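Local coordinates for antifungal protein GAFP-1 (Gastrodia elata, PDB 1XD5) that probably binds mannose as a monomeric bulb-type lectin of an orchid and probably acts against fungi, at residues R3-H8 / N82-L87; G47-C52 / R69-S74. One frame throughout, in Å; residues are numbered along the deposited sequence.

Contact 1 (R3-H8 / N82-L87)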
ATOM      1  N   ARG A   3      -5.390  -7.770  -2.185  1.00 13.38           N
ATOM      2  CA  ARG A   3      -5.976  -6.440  -2.269  1.00 13.45           C
ATOM      3  C   ARG A   3      -6.513  -5.916  -0.947  1.00 13.25           C
ATOM      4  O   ARG A   3      -6.848  -6.687  -0.040  1.00 13.16           O
ATOM      5  CB  ARG A   3      -7.036  -6.372  -3.377  1.00 14.09           C
ATOM      6  CG  ARG A   3      -8.375  -6.994  -3.033  1.00 17.03           C
ATOM      7  CD  ARG A   3      -9.191  -7.359  -4.268  1.00 21.58           C
ATOM      8  NE  ARG A   3      -8.559  -8.472  -4.980  1.00 24.93           N
ATOM      9  CZ  ARG A   3      -8.848  -8.844  -6.226  1.00 26.15           C
ATOM     10  NH1 ARG A   3      -9.771  -8.200  -6.936  1.00 26.26           N
ATOM     11  NH2 ARG A   3      -8.203  -9.867  -6.762  1.00 26.38           N
ATOM     12  N   LEU A   4      -6.560  -4.592  -0.841  1.00 12.91           N
ATOM     13  CA  LEU A   4      -7.072  -3.923   0.345  1.00 12.85           C
ATOM     14  C   LEU A   4      -8.109  -2.918  -0.129  1.00 12.97           C
ATOM     15  O   LEU A   4      -7.791  -2.036  -0.925  1.00 12.74           O
ATOM     16  CB  LEU A   4      -5.929  -3.192   1.069  1.00 12.94           C
ATOM     17  CG  LEU A   4      -6.311  -2.394   2.323  1.00 12.35           C
ATOM     18  CD1 LEU A   4      -6.883  -3.317   3.402  1.00 11.28           C
ATOM     19  CD2 LEU A   4      -5.113  -1.603   2.854  1.00 12.32           C
ATOM     20  N   ASN A   5      -9.344  -3.059   0.348  1.00 13.23           N
ATOM     21  CA  ASN A   5     -10.432  -2.173  -0.074  1.00 13.55           C
ATOM     22  C   ASN A   5     -10.457  -0.902   0.762  1.00 12.89           C
ATOM     23  O   ASN A   5     -10.027  -0.913   1.909  1.00 12.19           O
ATOM     24  CB  ASN A   5     -11.792  -2.889   0.013  1.00 13.88           C
ATOM     25  CG  ASN A   5     -11.920  -4.052  -0.973  1.00 17.50           C
ATOM     26  OD1 ASN A   5     -11.590  -3.937  -2.153  1.00 20.34           O
ATOM     27  ND2 ASN A   5     -12.417  -5.184  -0.484  1.00 21.45           N
ATOM     28  N   SER A   6     -10.972   0.189   0.193  1.00 12.95           N
ATOM     29  CA  SER A   6     -11.099   1.445   0.942  1.00 13.03           C
ATOM     30  C   SER A   6     -12.008   1.266   2.151  1.00 13.13           C
ATOM     31  O   SER A   6     -12.976   0.503   2.106  1.00 12.63           O
ATOM     32  CB  SER A   6     -11.592   2.604   0.065  1.00 12.89           C
ATOM     33  OG  SER A   6     -12.748   2.240  -0.664  1.00 13.98           O
ATOM     34  N   GLY A   7     -11.669   1.962   3.230  1.00 12.99           N
ATOM     35  CA  GLY A   7     -12.361   1.824   4.497  1.00 13.19           C
ATOM     36  C   GLY A   7     -11.769   0.712   5.337  1.00 13.68           C
ATOM     37  O   GLY A   7     -12.252   0.434   6.443  1.00 13.50           O
ATOM     38  N   HIS A   8     -10.734   0.060   4.805  1.00 13.71           N
ATOM     39  CA  HIS A   8     -10.060  -1.029   5.507  1.00 14.23           C
ATOM     40  C   HIS A   8      -8.569  -0.740   5.666  1.00 13.63           C
ATOM     41  O   HIS A   8      -8.023   0.146   5.006  1.00 12.70           O
ATOM     42  CB  HIS A   8     -10.277  -2.362   4.779  1.00 14.65           C
ATOM     43  CG  HIS A   8     -11.707  -2.802   4.763  1.00 18.02           C
ATOM     44  ND1 HIS A   8     -12.225  -3.681   5.691  1.00 21.14           N
ATOM     45  CD2 HIS A   8     -12.735  -2.467   3.947  1.00 20.75           C
ATOM     46  CE1 HIS A   8     -13.509  -3.874   5.442  1.00 22.08           C
ATOM     47  NE2 HIS A   8     -13.844  -3.148   4.390  1.00 21.67           N
ATOM     48  N   ASN A  82     -15.400   4.258  -3.857  1.00 14.65           N
ATOM     49  CA  ASN A  82     -14.880   2.922  -3.630  1.00 15.46           C
ATOM     50  C   ASN A  82     -13.564   2.799  -4.367  1.00 15.12           C
ATOM     51  O   ASN A  82     -13.511   2.937  -5.596  1.00 14.95           O
ATOM     52  CB  ASN A  82     -15.863   1.866  -4.133  1.00 16.46           C
ATOM     53  CG  ASN A  82     -17.032   1.670  -3.192  1.00 19.35           C
ATOM     54  OD1 ASN A  82     -16.872   1.200  -2.057  1.00 24.01           O
ATOM     55  ND2 ASN A  82     -18.220   2.032  -3.655  1.00 23.99           N
ATOM     56  N   TYR A  83     -12.496   2.581  -3.610  1.00 14.24           N
ATOM     57  CA  TYR A  83     -11.175   2.383  -4.193  1.00 13.45           C
ATOM     58  C   TYR A  83     -10.613   1.089  -3.639  1.00 13.16           C
ATOM     59  O   TYR A  83     -11.064   0.607  -2.599  1.00 13.10           O
ATOM     60  CB  TYR A  83     -10.249   3.554  -3.847  1.00 13.93           C
ATOM     61  CG  TYR A  83     -10.765   4.899  -4.308  1.00 14.81           C
ATOM     62  CD1 TYR A  83     -11.467   5.735  -3.433  1.00 15.34           C
ATOM     63  CD2 TYR A  83     -10.572   5.329  -5.618  1.00 15.94           C
ATOM     64  CE1 TYR A  83     -11.960   6.963  -3.856  1.00 15.67           C
ATOM     65  CE2 TYR A  83     -11.052   6.559  -6.052  1.00 15.31           C
ATOM     66  CZ  TYR A  83     -11.752   7.366  -5.167  1.00 16.90           C
ATOM     67  OH  TYR A  83     -12.219   8.584  -5.591  1.00 16.07           O
ATOM     68  N   TYR A  84      -9.635   0.514  -4.329  1.00 12.74           N
ATOM     69  CA  TYR A  84      -8.912  -0.614  -3.755  1.00 12.41           C
ATOM     70  C   TYR A  84      -7.465  -0.551  -4.156  1.00 12.01           C
ATOM     71  O   TYR A  84      -7.135  -0.061  -5.232  1.00 12.36           O
ATOM     72  CB  TYR A  84      -9.535  -1.974  -4.122  1.00 12.56           C
ATOM     73  CG  TYR A  84      -9.588  -2.263  -5.598  1.00 12.80           C
ATOM     74  CD1 TYR A  84     -10.623  -1.767  -6.377  1.00 14.54           C
ATOM     75  CD2 TYR A  84      -8.618  -3.050  -6.216  1.00 14.06           C
ATOM     76  CE1 TYR A  84     -10.687  -2.020  -7.744  1.00 14.52           C
ATOM     77  CE2 TYR A  84      -8.671  -3.314  -7.595  1.00 13.42           C
ATOM     78  CZ  TYR A  84      -9.721  -2.794  -8.340  1.00 14.21           C
ATOM     79  OH  TYR A  84      -9.810  -3.013  -9.687  1.00 13.83           O
ATOM     80  N   LEU A  85      -6.617  -1.023  -3.252  1.00 11.70           N
ATOM     81  CA  LEU A  85      -5.194  -1.207  -3.493  1.00 11.16           C
ATOM     82  C   LEU A  85      -4.965  -2.670  -3.874  1.00 11.13           C
ATOM     83  O   LEU A  85      -5.481  -3.568  -3.215  1.00 10.82           O
ATOM     84  CB  LEU A  85      -4.425  -0.892  -2.211  1.00 10.73           C
ATOM     85  CG  LEU A  85      -2.907  -1.044  -2.260  1.00 11.64           C
ATOM     86  CD1 LEU A  85      -2.299   0.076  -3.090  1.00 10.56           C
ATOM     87  CD2 LEU A  85      -2.350  -1.039  -0.840  1.00 12.50           C
ATOM     88  N   ILE A  86      -4.205  -2.914  -4.935  1.00 10.31           N
ATOM     89  CA  ILE A  86      -3.974  -4.289  -5.356  1.00 10.76           C
ATOM     90  C   ILE A  86      -2.516  -4.532  -5.725  1.00 10.80           C
ATOM     91  O   ILE A  86      -1.880  -3.698  -6.381  1.00 10.96           O
ATOM     92  CB  ILE A  86      -4.943  -4.695  -6.510  1.00 10.46           C
ATOM     93  CG1 ILE A  86      -4.816  -6.192  -6.835  1.00 10.70           C
ATOM     94  CG2 ILE A  86      -4.734  -3.809  -7.752  1.00 10.36           C
ATOM     95  CD1 ILE A  86      -5.947  -6.748  -7.668  1.00  9.93           C
ATOM     96  N   LEU A  87      -1.994  -5.669  -5.273  1.00 11.27           N
ATOM     97  CA  LEU A  87      -0.701  -6.160  -5.725  1.00 11.14           C
ATOM     98  C   LEU A  87      -0.924  -7.054  -6.953  1.00 11.28           C
ATOM     99  O   LEU A  87      -1.464  -8.155  -6.847  1.00 11.45           O
ATOM    100  CB  LEU A  87       0.001  -6.904  -4.585  1.00 11.50           C
ATOM    101  CG  LEU A  87       1.357  -7.589  -4.806  1.00 12.30           C
ATOM    102  CD1 LEU A  87       2.324  -6.707  -5.538  1.00 12.44           C
ATOM    103  CD2 LEU A  87       1.946  -8.030  -3.469  1.00 11.31           C
TER

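Contact 2 (G47-C52 / R69-S74)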
ATOM      1  N   GLY A  47      11.707   3.696  11.054  1.00 12.11           N
ATOM      2  CA  GLY A  47      12.177   4.447  12.200  1.00 13.55           C
ATOM      3  C   GLY A  47      11.406   5.717  12.517  1.00 14.24           C
ATOM      4  O   GLY A  47      11.716   6.361  13.515  1.00 14.20           O
ATOM      5  N   LYS A  48      10.411   6.075  11.697  1.00 14.36           N
ATOM      6  CA  LYS A  48       9.603   7.284  11.956  1.00 15.40           C
ATOM      7  C   LYS A  48       8.718   7.102  13.181  1.00 15.85           C
ATOM      8  O   LYS A  48       8.372   8.065  13.872  1.00 16.32           O
ATOM      9  CB  LYS A  48       8.737   7.643  10.748  1.00 15.37           C
ATOM     10  CG  LYS A  48       9.512   8.069   9.519  1.00 16.72           C
ATOM     11  CD  LYS A  48      10.231   9.384   9.721  1.00 17.82           C
ATOM     12  CE  LYS A  48      10.732   9.920   8.384  1.00 19.32           C
ATOM     13  NZ  LYS A  48      11.426  11.222   8.549  1.00 19.74           N
ATOM     14  N   ALA A  49       8.354   5.850  13.429  1.00 15.93           N
ATOM     15  CA  ALA A  49       7.546   5.449  14.567  1.00 16.82           C
ATOM     16  C   ALA A  49       7.544   3.925  14.531  1.00 17.30           C
ATOM     17  O   ALA A  49       8.272   3.328  13.736  1.00 17.80           O
ATOM     18  CB  ALA A  49       6.130   6.003  14.437  1.00 16.42           C
ATOM     19  N   SER A  50       6.727   3.298  15.371  1.00 17.79           N
ATOM     20  CA  SER A  50       6.566   1.852  15.334  1.00 18.30           C
ATOM     21  C   SER A  50       5.081   1.484  15.443  1.00 17.86           C
ATOM     22  O   SER A  50       4.238   2.333  15.743  1.00 17.93           O
ATOM     23  CB  SER A  50       7.390   1.179  16.437  1.00 18.72           C
ATOM     24  OG  SER A  50       6.862   1.494  17.709  1.00 21.44           O
ATOM     25  N   GLY A  51       4.767   0.222  15.166  1.00 17.51           N
ATOM     26  CA  GLY A  51       3.400  -0.251  15.276  1.00 16.74           C
ATOM     27  C   GLY A  51       2.487   0.416  14.267  1.00 15.85           C
ATOM     28  O   GLY A  51       1.339   0.725  14.583  1.00 15.82           O
ATOM     29  N   CYS A  52       2.997   0.633  13.056  1.00 14.56           N
ATOM     30  CA  CYS A  52       2.231   1.316  12.019  1.00 14.39           C
ATOM     31  C   CYS A  52       1.174   0.450  11.380  1.00 13.48           C
ATOM     32  O   CYS A  52       1.281  -0.769  11.358  1.00 12.94           O
ATOM     33  CB  CYS A  52       3.141   1.863  10.923  1.00 14.36           C
ATOM     34  SG  CYS A  52       3.907   3.405  11.433  1.00 16.32           S
ATOM     35  N   ARG A  69      -1.252   9.316  14.627  1.00 22.89           N
ATOM     36  CA  ARG A  69      -0.280  10.144  13.901  1.00 22.09           C
ATOM     37  C   ARG A  69      -0.095   9.670  12.462  1.00 20.34           C
ATOM     38  O   ARG A  69       0.175   8.494  12.236  1.00 19.65           O
ATOM     39  CB  ARG A  69       1.070  10.117  14.615  1.00 22.71           C
ATOM     40  CG  ARG A  69       1.043  10.654  16.051  1.00 26.22           C
ATOM     41  CD  ARG A  69       1.222   9.583  17.120  1.00 30.72           C
ATOM     42  NE  ARG A  69       2.484   8.862  16.975  1.00 33.59           N
ATOM     43  CZ  ARG A  69       2.817   7.774  17.660  1.00 35.78           C
ATOM     44  NH1 ARG A  69       1.982   7.260  18.558  1.00 37.71           N
ATOM     45  NH2 ARG A  69       3.992   7.192  17.447  1.00 36.87           N
ATOM     46  N   ALA A  70      -0.230  10.592  11.507  1.00 18.43           N
ATOM     47  CA  ALA A  70       0.064  10.334  10.100  1.00 17.29           C
ATOM     48  C   ALA A  70       1.568  10.306   9.879  1.00 16.01           C
ATOM     49  O   ALA A  70       2.288  11.158  10.402  1.00 16.02           O
ATOM     50  CB  ALA A  70      -0.579  11.401   9.212  1.00 17.49           C
ATOM     51  N   ILE A  71       2.037   9.340   9.096  1.00 14.43           N
ATOM     52  CA  ILE A  71       3.471   9.161   8.856  1.00 13.31           C
ATOM     53  C   ILE A  71       3.851   9.427   7.398  1.00 12.65           C
ATOM     54  O   ILE A  71       4.912   9.990   7.114  1.00 11.91           O
ATOM     55  CB  ILE A  71       3.919   7.723   9.240  1.00 13.35           C
ATOM     56  CG1 ILE A  71       3.549   7.363  10.691  1.00 14.43           C
ATOM     57  CG2 ILE A  71       5.412   7.519   8.943  1.00 13.54           C
ATOM     58  CD1 ILE A  71       4.135   8.278  11.781  1.00 14.74           C
ATOM     59  N   TRP A  72       2.985   9.003   6.484  1.00 11.33           N
ATOM     60  CA  TRP A  72       3.269   9.045   5.055  1.00 10.89           C
ATOM     61  C   TRP A  72       1.944   8.868   4.331  1.00 10.61           C
ATOM     62  O   TRP A  72       1.037   8.215   4.848  1.00 10.39           O
ATOM     63  CB  TRP A  72       4.236   7.903   4.709  1.00 10.73           C
ATOM     64  CG  TRP A  72       4.581   7.693   3.270  1.00 11.43           C
ATOM     65  CD1 TRP A  72       5.716   8.100   2.630  1.00 12.90           C
ATOM     66  CD2 TRP A  72       3.809   6.973   2.293  1.00 12.78           C
ATOM     67  NE1 TRP A  72       5.695   7.688   1.316  1.00 13.40           N
ATOM     68  CE2 TRP A  72       4.534   6.998   1.083  1.00 12.35           C
ATOM     69  CE3 TRP A  72       2.575   6.303   2.322  1.00 11.97           C
ATOM     70  CZ2 TRP A  72       4.069   6.386  -0.087  1.00 12.73           C
ATOM     71  CZ3 TRP A  72       2.106   5.706   1.154  1.00 13.03           C
ATOM     72  CH2 TRP A  72       2.857   5.752  -0.032  1.00 12.04           C
ATOM     73  N   ALA A  73       1.847   9.433   3.132  1.00 10.06           N
ATOM     74  CA  ALA A  73       0.640   9.312   2.325  1.00 10.12           C
ATOM     75  C   ALA A  73       0.979   9.302   0.841  1.00 10.10           C
ATOM     76  O   ALA A  73       1.964   9.907   0.408  1.00  9.04           O
ATOM     77  CB  ALA A  73      -0.345  10.443   2.650  1.00  9.90           C
ATOM     78  N   SER A  74       0.143   8.612   0.068  1.00 10.33           N
ATOM     79  CA  SER A  74       0.264   8.610  -1.382  1.00 10.32           C
ATOM     80  C   SER A  74      -0.092   9.989  -1.929  1.00 10.61           C
ATOM     81  O   SER A  74       0.323  10.337  -3.027  1.00 10.96           O
ATOM     82  CB  SER A  74      -0.628   7.531  -2.001  1.00 10.21           C
ATOM     83  OG  SER A  74      -1.998   7.793  -1.732  1.00  9.01           O
TER
HETATM   84  O   HOH W   1       6.003   5.323  17.921  1.00 32.47           O

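Contact 1 (R3-H8 / N82-L87)
Leu4 and Leu85 form the antiparallel hydrogen-bonded pair that adds the N-terminal strand 3-5 to the edge of one four-stranded sheet of the bulb-type lectin, a beta-prism II fold. The strand axes run 177° apart, 4.5 Å at closest approach. Leu4 N donates to Leu85 O and Leu85 N returns the bond to Leu4 O, both 2.8 Å long. Both leucines point to the same face of the sheet and are buried there, against Leu16 and Met56 of the other two sheets; their CB atoms lie 4.3 Å from each other.

The neighbouring non-hydrogen-bonded pairs, Arg3 with Ile86 and Asn5 with Tyr84, send their side chains to the other, more exposed face. Arg3 and Ile86 run side by side; a bend at chi3 folds the arginine so that one guanidinium face lies over Ile86 CD1, 3.8 Å from that atom to the plane. CD1 makes a van der Waals contact with that face, while NE and NH2 hydrogen-bond to a residue flanking the segments. Asn5 OD1 comes within 3.5 Å of Tyr84 CB, with the amide turned steeply against the phenol ring.

Past Asn5 the chain leaves the strand in a type II turn, Asn5 to His8, with Gly7 at positive phi. Hydrogen bonding nevertheless continues at Ser6, whose N donates to Tyr83 O at 2.8 Å. Its hydroxyl, also weakly bonded to Asn58, sits between backbone N and carbonyl carbon (chi1 50°); from there OG accepts an almost straight bond from Tyr83 N, 3.0 Å long and 172° at the hydrogen.

Contact 2 (G47-C52 / R69-S74)
Lys48 and Ile71 are the residues whose CA atoms come nearest, 7.1 Å apart, and no hydrogen bond links the two segments directly. Residues 47-52 form an irregular loop, turned at Gly47 and Gly51 by positive phi, whereas 69-73 is the outermost strand of its sheet. At Ile71 the strand departs from extended geometry (psi -38°), and both Ile71 and Trp72 make backbone bonds to Ile64, consistent with a classic beta bulge.

The contact is therefore made by side chains, and Ile71 carries most of it. Each of its branches meets a different loop residue. CG2 touches Lys48 CB at 3.8 Å, where the two chains cross obliquely; the lysine then bends at chi2 and takes its ammonium away from the strand. Placed anti to the carbonyl carbon (chi1 -55°), CG1 lies 4.0 Å from Cys52 SG and carries CD1 onward to the methyl of Ala49, CD1 to CB being 4.0 Å. Ala49 CB also has Arg69 NH2 at 3.9 Å, approaching the guanidinium obliquely. Bends at chi2 and chi3 bring NH2 of that arginine to the loop. A water in the guanidinium plane, at its edge, accepts weak bonds from Arg69 NH2 (2.8 Å) and Ser50 N (3.3 Å), giving a tenuous polar bridge at the surface.

Cys52 is buried and joined by its disulfide to Cys29, so Ile71 packs beside a covalent cross-link. The arrangement sets an edge strand against the disulfide-tethered loop that leads from one sheet into the next in the beta-prism II fold of bulb-type lectins.

How the contacts relate
From the N terminus, strand 3-5 waits for its partner until 82-87, so contact 1 closes a loop of 73 residues. Contact 2 lies nested within it: 47-52 meets 69-74 after only 16 intervening residues, and the chain then runs on from strand 69-73 to strand 84-87. The two are separate, with centres 19 Å and nearest atoms about 8 Å apart. Contact 1 completes the sheet containing 84-87, 93-96 and 102-105; just beyond it, strand 8-10 joins the edge of the sheet holding 52-56, 62-66 and 69-73. Contact 2 packs that second sheet's far edge against the connection arriving from strand 38-42 of the third.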